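Local atomic coordinates of core protein VP4 (Bluetongue virus, PDB entry 2JHP), a protein that forms part of the inner capsid of the virus and caps viral RNA as a multifunctional enzyme. Residues G298-I309 with Y334-Y345. Numbering follows the deposited sequence.
Sequences GAFSSALIKHRI and YELRNFMRLRGY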
ATOM      1  N   GLY A 298     -26.724 -20.931   1.655  1.00 30.36           N
ATOM      2  CA  GLY A 298     -27.042 -21.184   0.254  1.00 33.22           C
ATOM      3  C   GLY A 298     -27.503 -19.901  -0.409  1.00 14.77           C
ATOM      4  O   GLY A 298     -27.192 -19.661  -1.574  1.00 45.62           O
ATOM      5  N   ALA A 299     -28.236 -19.077   0.346  1.00 49.74           N
ATOM      6  CA  ALA A 299     -28.660 -17.748  -0.103  1.00 45.61           C
ATOM      7  C   ALA A 299     -27.746 -16.635   0.427  1.00 29.12           C
ATOM      8  O   ALA A 299     -27.717 -15.523  -0.116  1.00 14.32           O
ATOM      9  CB  ALA A 299     -30.104 -17.489   0.308  1.00 22.98           C
ATOM     10  N   PHE A 300     -27.005 -16.937   1.488  1.00 13.60           N
ATOM     11  CA  PHE A 300     -26.155 -15.942   2.142  1.00  6.88           C
ATOM     12  C   PHE A 300     -24.703 -16.354   2.190  1.00 13.11           C
ATOM     13  O   PHE A 300     -24.382 -17.459   2.602  1.00 26.25           O
ATOM     14  CB  PHE A 300     -26.627 -15.693   3.573  1.00 15.81           C
ATOM     15  CG  PHE A 300     -27.820 -14.802   3.672  1.00 15.86           C
ATOM     16  CD1 PHE A 300     -29.093 -15.339   3.733  1.00 38.65           C
ATOM     17  CD2 PHE A 300     -27.661 -13.413   3.710  1.00  4.89           C
ATOM     18  CE1 PHE A 300     -30.185 -14.515   3.828  1.00  8.22           C
ATOM     19  CE2 PHE A 300     -28.751 -12.566   3.800  1.00 19.56           C
ATOM     20  CZ  PHE A 300     -30.014 -13.109   3.865  1.00-12.22           C
ATOM     21  N   SER A 301     -23.821 -15.445   1.790  1.00 -8.49           N
ATOM     22  CA  SER A 301     -22.371 -15.670   1.919  1.00 -8.47           C
ATOM     23  C   SER A 301     -21.893 -15.717   3.387  1.00  7.54           C
ATOM     24  O   SER A 301     -20.936 -16.426   3.720  1.00 12.96           O
ATOM     25  CB  SER A 301     -21.618 -14.549   1.225  1.00  9.50           C
ATOM     26  OG  SER A 301     -21.745 -13.363   1.990  1.00 22.27           O
ATOM     27  N   SER A 302     -22.547 -14.935   4.243  1.00 13.45           N
ATOM     28  CA  SER A 302     -22.078 -14.730   5.606  1.00 11.73           C
ATOM     29  C   SER A 302     -23.158 -14.147   6.499  1.00 21.07           C
ATOM     30  O   SER A 302     -24.110 -13.536   6.020  1.00 22.89           O
ATOM     31  CB  SER A 302     -20.849 -13.811   5.617  1.00 16.19           C
ATOM     32  OG  SER A 302     -21.011 -12.725   4.714  1.00 15.86           O
ATOM     33  N   ALA A 303     -23.002 -14.340   7.802  1.00 26.26           N
ATOM     34  CA  ALA A 303     -23.930 -13.787   8.772  1.00 19.24           C
ATOM     35  C   ALA A 303     -23.168 -13.228   9.958  1.00 27.05           C
ATOM     36  O   ALA A 303     -22.128 -13.768  10.354  1.00 20.14           O
ATOM     37  CB  ALA A 303     -24.921 -14.845   9.227  1.00 18.12           C
ATOM     38  N   LEU A 304     -23.680 -12.133  10.509  1.00 15.35           N
ATOM     39  CA  LEU A 304     -23.177 -11.619  11.781  1.00 21.17           C
ATOM     40  C   LEU A 304     -24.316 -11.537  12.801  1.00 13.52           C
ATOM     41  O   LEU A 304     -25.239 -10.734  12.650  1.00 17.83           O
ATOM     42  CB  LEU A 304     -22.499 -10.262  11.595  1.00 11.54           C
ATOM     43  CG  LEU A 304     -21.494  -9.834  12.669  1.00 22.07           C
ATOM     44  CD1 LEU A 304     -20.259 -10.739  12.718  1.00 19.19           C
ATOM     45  CD2 LEU A 304     -21.076  -8.412  12.408  1.00 17.70           C
ATOM     46  N   ILE A 305     -24.245 -12.378  13.829  1.00 17.15           N
ATOM     47  CA  ILE A 305     -25.308 -12.463  14.835  1.00 16.82           C
ATOM     48  C   ILE A 305     -24.921 -11.853  16.196  1.00 20.14           C
ATOM     49  O   ILE A 305     -23.794 -12.014  16.676  1.00 16.17           O
ATOM     50  CB  ILE A 305     -25.781 -13.942  15.045  1.00 17.02           C
ATOM     51  CG1 ILE A 305     -25.845 -14.724  13.711  1.00 10.01           C
ATOM     52  CG2 ILE A 305     -27.105 -13.991  15.824  1.00 11.40           C
ATOM     53  CD1 ILE A 305     -26.937 -14.293  12.723  1.00 15.73           C
ATOM     54  N   LYS A 306     -25.875 -11.154  16.805  1.00 22.45           N
ATOM     55  CA  LYS A 306     -25.746 -10.662  18.174  1.00 19.17           C
ATOM     56  C   LYS A 306     -25.457 -11.827  19.120  1.00 29.13           C
ATOM     57  O   LYS A 306     -26.073 -12.888  19.010  1.00 24.70           O
ATOM     58  CB  LYS A 306     -27.041  -9.970  18.586  1.00 14.73           C
ATOM     59  CG  LYS A 306     -26.913  -8.988  19.726  1.00 14.12           C
ATOM     60  CD  LYS A 306     -28.289  -8.686  20.324  1.00 37.30           C
ATOM     61  CE  LYS A 306     -28.421  -7.231  20.740  1.00 48.98           C
ATOM     62  NZ  LYS A 306     -27.199  -6.744  21.422  1.00 19.11           N
ATOM     63  N   HIS A 307     -24.518 -11.636  20.038  1.00 26.95           N
ATOM     64  CA  HIS A 307     -24.111 -12.724  20.910  1.00 15.19           C
ATOM     65  C   HIS A 307     -23.887 -12.292  22.353  1.00 18.27           C
ATOM     66  O   HIS A 307     -22.755 -12.026  22.753  1.00 19.32           O
ATOM     67  CB  HIS A 307     -22.841 -13.383  20.369  1.00 14.63           C
ATOM     68  CG  HIS A 307     -22.571 -14.736  20.945  1.00 14.83           C
ATOM     69  ND1 HIS A 307     -21.783 -14.924  22.060  1.00 37.65           N
ATOM     70  CD2 HIS A 307     -22.987 -15.968  20.564  1.00 13.67           C
ATOM     71  CE1 HIS A 307     -21.722 -16.215  22.338  1.00 11.37           C
ATOM     72  NE2 HIS A 307     -22.448 -16.869  21.450  1.00 23.69           N
ATOM     73  N   ARG A 308     -24.958 -12.224  23.137  1.00 17.81           N
ATOM     74  CA  ARG A 308     -24.809 -11.944  24.576  1.00 17.91           C
ATOM     75  C   ARG A 308     -24.472 -13.222  25.337  1.00 16.82           C
ATOM     76  O   ARG A 308     -25.117 -14.248  25.150  1.00 18.77           O
ATOM     77  CB  ARG A 308     -26.029 -11.208  25.191  1.00 15.17           C
ATOM     78  CG  ARG A 308     -27.409 -11.584  24.637  1.00 38.04           C
ATOM     79  CD  ARG A 308     -27.848 -10.705  23.440  1.00 -8.33           C
ATOM     80  NE  ARG A 308     -28.915  -9.774  23.793  1.00 31.77           N
ATOM     81  CZ  ARG A 308     -30.197  -9.953  23.495  1.00 29.65           C
ATOM     82  NH1 ARG A 308     -30.601 -11.036  22.835  1.00  6.23           N
ATOM     83  NH2 ARG A 308     -31.082  -9.043  23.874  1.00  7.54           N
ATOM     84  N   ILE A 309     -23.429 -13.149  26.163  1.00 13.73           N
ATOM     85  CA  ILE A 309     -23.025 -14.258  27.029  1.00 12.94           C
ATOM     86  C   ILE A 309     -23.940 -14.347  28.250  1.00 13.86           C
ATOM     87  O   ILE A 309     -24.095 -13.364  28.981  1.00 19.60           O
ATOM     88  CB  ILE A 309     -21.580 -14.099  27.532  1.00 23.45           C
ATOM     89  CG1 ILE A 309     -20.711 -13.471  26.446  1.00  4.43           C
ATOM     90  CG2 ILE A 309     -21.026 -15.453  28.006  1.00-10.37           C
ATOM     91  CD1 ILE A 309     -19.550 -12.644  26.962  1.00 18.39           C
ATOM     92  N   TYR A 334     -20.801  -7.395  28.142  1.00 13.95           N
ATOM     93  CA  TYR A 334     -20.538  -8.822  27.912  1.00 12.78           C
ATOM     94  C   TYR A 334     -21.312  -9.386  26.743  1.00 11.33           C
ATOM     95  O   TYR A 334     -22.176 -10.255  26.888  1.00 16.26           O
ATOM     96  CB  TYR A 334     -20.754  -9.641  29.177  1.00 15.77           C
ATOM     97  CG  TYR A 334     -19.622  -9.469  30.144  1.00 37.95           C
ATOM     98  CD1 TYR A 334     -19.742  -8.604  31.228  1.00 11.09           C
ATOM     99  CD2 TYR A 334     -18.420 -10.147  29.958  1.00 98.15           C
ATOM    100  CE1 TYR A 334     -18.701  -8.429  32.117  1.00 -6.95           C
ATOM    101  CE2 TYR A 334     -17.370  -9.978  30.832  1.00-16.56           C
ATOM    102  CZ  TYR A 334     -17.518  -9.123  31.917  1.00 29.11           C
ATOM    103  OH  TYR A 334     -16.486  -8.956  32.802  1.00-15.39           O
ATOM    104  N   GLU A 335     -20.956  -8.878  25.577  1.00 15.00           N
ATOM    105  CA  GLU A 335     -21.597  -9.212  24.320  1.00 21.78           C
ATOM    106  C   GLU A 335     -20.519  -9.286  23.248  1.00 14.74           C
ATOM    107  O   GLU A 335     -19.626  -8.431  23.178  1.00 19.03           O
ATOM    108  CB  GLU A 335     -22.616  -8.133  23.983  1.00 39.57           C
ATOM    109  CG  GLU A 335     -23.426  -8.367  22.748  1.00 31.98           C
ATOM    110  CD  GLU A 335     -24.438  -7.263  22.539  1.00 42.34           C
ATOM    111  OE1 GLU A 335     -25.423  -7.217  23.309  1.00 33.42           O
ATOM    112  OE2 GLU A 335     -24.250  -6.438  21.611  1.00 25.25           O
ATOM    113  N   LEU A 336     -20.590 -10.331  22.438  1.00 18.89           N
ATOM    114  CA  LEU A 336     -19.670 -10.508  21.325  1.00 20.10           C
ATOM    115  C   LEU A 336     -20.469 -10.492  20.044  1.00 29.41           C
ATOM    116  O   LEU A 336     -21.677 -10.238  20.067  1.00 19.24           O
ATOM    117  CB  LEU A 336     -18.921 -11.836  21.452  1.00 19.82           C
ATOM    118  CG  LEU A 336     -18.193 -12.105  22.772  1.00  2.32           C
ATOM    119  CD1 LEU A 336     -17.793 -13.549  22.814  1.00  7.80           C
ATOM    120  CD2 LEU A 336     -16.975 -11.209  22.976  1.00 19.26           C
ATOM    121  N   ARG A 337     -19.794 -10.752  18.929  1.00 21.15           N
ATOM    122  CA  ARG A 337     -20.464 -10.937  17.647  1.00 12.65           C
ATOM    123  C   ARG A 337     -20.151 -12.315  17.100  1.00 17.31           C
ATOM    124  O   ARG A 337     -19.032 -12.817  17.228  1.00 24.63           O
ATOM    125  CB  ARG A 337     -20.067  -9.851  16.645  1.00  7.10           C
ATOM    126  CG  ARG A 337     -20.621  -8.473  16.964  1.00 22.09           C
ATOM    127  CD  ARG A 337     -22.133  -8.451  16.887  1.00  6.06           C
ATOM    128  NE  ARG A 337     -22.687  -7.290  17.572  1.00  4.35           N
ATOM    129  CZ  ARG A 337     -23.988  -7.032  17.697  1.00 39.15           C
ATOM    130  NH1 ARG A 337     -24.895  -7.838  17.156  1.00 12.92           N
ATOM    131  NH2 ARG A 337     -24.386  -5.952  18.353  1.00 13.17           N
ATOM    132  N   ASN A 338     -21.167 -12.934  16.521  1.00 19.22           N
ATOM    133  CA  ASN A 338     -21.043 -14.271  15.987  1.00 15.04           C
ATOM    134  C   ASN A 338     -20.950 -14.178  14.490  1.00 22.76           C
ATOM    135  O   ASN A 338     -21.935 -13.867  13.824  1.00 22.65           O
ATOM    136  CB  ASN A 338     -22.255 -15.114  16.387  1.00 24.31           C
ATOM    137  CG  ASN A 338     -22.116 -16.574  15.993  1.00 26.33           C
ATOM    138  OD1 ASN A 338     -23.008 -17.368  16.255  1.00 29.22           O
ATOM    139  ND2 ASN A 338     -21.008 -16.931  15.359  1.00  9.37           N
ATOM    140  N   PHE A 339     -19.753 -14.417  13.968  1.00 25.58           N
ATOM    141  CA  PHE A 339     -19.568 -14.481  12.533  1.00 19.64           C
ATOM    142  C   PHE A 339     -19.805 -15.906  12.033  1.00 20.79           C
ATOM    143  O   PHE A 339     -19.279 -16.876  12.597  1.00 22.77           O
ATOM    144  CB  PHE A 339     -18.183 -13.971  12.108  1.00  9.78           C
ATOM    145  CG  PHE A 339     -17.891 -14.185  10.650  1.00 42.18           C
ATOM    146  CD1 PHE A 339     -18.547 -13.437   9.676  1.00 15.17           C
ATOM    147  CD2 PHE A 339     -16.989 -15.159  10.246  1.00 14.55           C
ATOM    148  CE1 PHE A 339     -18.291 -13.647   8.329  1.00 13.46           C
ATOM    149  CE2 PHE A 339     -16.729 -15.375   8.903  1.00 18.33           C
ATOM    150  CZ  PHE A 339     -17.379 -14.620   7.943  1.00 26.72           C
ATOM    151  N   MET A 340     -20.601 -16.011  10.974  1.00 19.58           N
ATOM    152  CA  MET A 340     -20.954 -17.291  10.397  1.00 15.12           C
ATOM    153  C   MET A 340     -20.575 -17.262   8.923  1.00 16.29           C
ATOM    154  O   MET A 340     -21.113 -16.456   8.158  1.00 24.03           O
ATOM    155  CB  MET A 340     -22.461 -17.555  10.542  1.00  7.01           C
ATOM    156  CG  MET A 340     -23.014 -17.593  11.980  1.00 16.83           C
ATOM    157  SD  MET A 340     -24.822 -17.753  12.094  1.00 20.02           S
ATOM    158  CE  MET A 340     -25.071 -19.341  11.322  1.00  8.55           C
ATOM    159  N   ARG A 341     -19.634 -18.122   8.530  1.00 -7.66           N
ATOM    160  CA  ARG A 341     -19.291 -18.286   7.118  1.00  1.04           C
ATOM    161  C   ARG A 341     -20.179 -19.372   6.543  1.00  8.94           C
ATOM    162  O   ARG A 341     -20.218 -20.498   7.047  1.00 11.49           O
ATOM    163  CB  ARG A 341     -17.823 -18.636   6.933  1.00  2.72           C
ATOM    164  CG  ARG A 341     -17.312 -18.340   5.512  1.00-10.83           C
ATOM    165  CD  ARG A 341     -16.698 -19.568   4.894  1.00 35.94           C
ATOM    166  NE  ARG A 341     -17.714 -20.494   4.426  1.00 14.37           N
ATOM    167  CZ  ARG A 341     -17.569 -21.810   4.360  1.00 59.21           C
ATOM    168  NH1 ARG A 341     -16.435 -22.385   4.742  1.00 -3.44           N
ATOM    169  NH2 ARG A 341     -18.569 -22.555   3.915  1.00 47.36           N
ATOM    170  N   LEU A 342     -20.913 -19.016   5.500  1.00 17.16           N
ATOM    171  CA  LEU A 342     -21.905 -19.910   4.933  1.00 18.90           C
ATOM    172  C   LEU A 342     -21.571 -20.258   3.486  1.00 22.12           C
ATOM    173  O   LEU A 342     -20.561 -19.826   2.953  1.00 16.07           O
ATOM    174  CB  LEU A 342     -23.293 -19.265   5.021  1.00 25.93           C
ATOM    175  CG  LEU A 342     -23.810 -18.817   6.387  1.00 27.22           C
ATOM    176  CD1 LEU A 342     -25.055 -17.948   6.234  1.00 -8.96           C
ATOM    177  CD2 LEU A 342     -24.105 -20.010   7.276  1.00 -9.90           C
ATOM    178  N   ARG A 343     -22.406 -21.074   2.864  1.00 16.06           N
ATOM    179  CA  ARG A 343     -22.343 -21.220   1.425  1.00 20.41           C
ATOM    180  C   ARG A 343     -23.398 -20.263   0.914  1.00 20.99           C
ATOM    181  O   ARG A 343     -24.313 -19.891   1.657  1.00 23.94           O
ATOM    182  CB  ARG A 343     -22.584 -22.665   0.972  1.00 34.24           C
ATOM    183  CG  ARG A 343     -23.841 -23.302   1.507  1.00174.86           C
ATOM    184  CD  ARG A 343     -23.578 -24.196   2.715  1.00 -5.87           C
ATOM    185  NE  ARG A 343     -24.790 -24.334   3.529  1.00 14.52           N
ATOM    186  CZ  ARG A 343     -25.941 -24.848   3.093  1.00-13.92           C
ATOM    187  NH1 ARG A 343     -26.064 -25.284   1.841  1.00 22.85           N
ATOM    188  NH2 ARG A 343     -26.983 -24.915   3.913  1.00 23.95           N
ATOM    189  N   GLY A 344     -23.269 -19.862  -0.341  1.00 16.41           N
ATOM    190  CA  GLY A 344     -24.037 -18.749  -0.883  1.00 13.29           C
ATOM    191  C   GLY A 344     -23.057 -17.957  -1.720  1.00 13.11           C
ATOM    192  O   GLY A 344     -21.879 -17.858  -1.361  1.00 16.16           O
ATOM    193  N   TYR A 345     -23.516 -17.416  -2.848  1.00  5.78           N
ATOM    194  CA  TYR A 345     -22.616 -16.696  -3.745  1.00 -5.53           C
ATOM    195  C   TYR A 345     -21.839 -15.614  -2.990  1.00  8.54           C
ATOM    196  O   TYR A 345     -22.387 -14.929  -2.118  1.00 18.78           O
ATOM    197  CB  TYR A 345     -23.371 -16.121  -4.944  1.00  6.80           C
ATOM    198  CG  TYR A 345     -22.469 -15.461  -5.948  1.00 11.48           C
ATOM    199  CD1 TYR A 345     -22.254 -14.089  -5.912  1.00 -6.29           C
ATOM    200  CD2 TYR A 345     -21.804 -16.208  -6.918  1.00 10.03           C
ATOM    201  CE1 TYR A 345     -21.411 -13.464  -6.833  1.00 -7.47           C
ATOM    202  CE2 TYR A 345     -20.954 -15.595  -7.844  1.00  3.52           C
ATOM    203  CZ  TYR A 345     -20.767 -14.222  -7.796  1.00 51.30           C
ATOM    204  OH  TYR A 345     -19.943 -13.599  -8.704  1.00  6.30           O
TER
HETATM  205  O   HOH W   1     -24.854 -14.897  -1.056  1.00  0.27           O
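Leu304 CD1 meets the rim of the Phe339 ring almost in its plane, while the backbone N of Arg341 sits above one face, off centre. Ser302 CB approaches the same ring obliquely, 3.7 Å from Phe339 CE1. The Arg337 guanidinium crosses Lys306 at a slant, its NH1 3.1 Å from Lys306 CA and next to CB, with the carbonyl carbon of Ile305 at its edge; a bend at chi2 (-64°) brings its end over strand 302-308. Its NE donates to Gln326 and its NH2 forms a salt bridge with Asp265. Lys306 NZ bridges to Glu335 OE1 at 2.6 Å, coming from above the carboxylate plane, and the extended glutamate, with CG anti to N (chi1 -177°), reaches it directly. Glu335 OE2 lies 3.3 Å from Arg337 NH2 but well out of the guanidinium plane, a charge interaction that completes a salt-bridge network. On the other face of the sheet, Met340 SD meets Ile305 CG1 at 3.6 Å, and Ala303 CB packs on Met340 CB.

Paired backbone bonds join Ala303 with Met340 and Ile305 with Asn338; at His307 and Leu336 the return bond from His307 N is weak. Strands 302-308 and 335-341 are thus antiparallel neighbours, with 302-308 continuing parallel to 260-264. The 3-2-1-4-5-7-6 strand order, with 335-341 as the reversed seventh strand, is that of a Rossmann-like methyltransferase domain, and the side chain of Lys306 lies about 6 Å from a bound S-adenosyl-L-homocysteine.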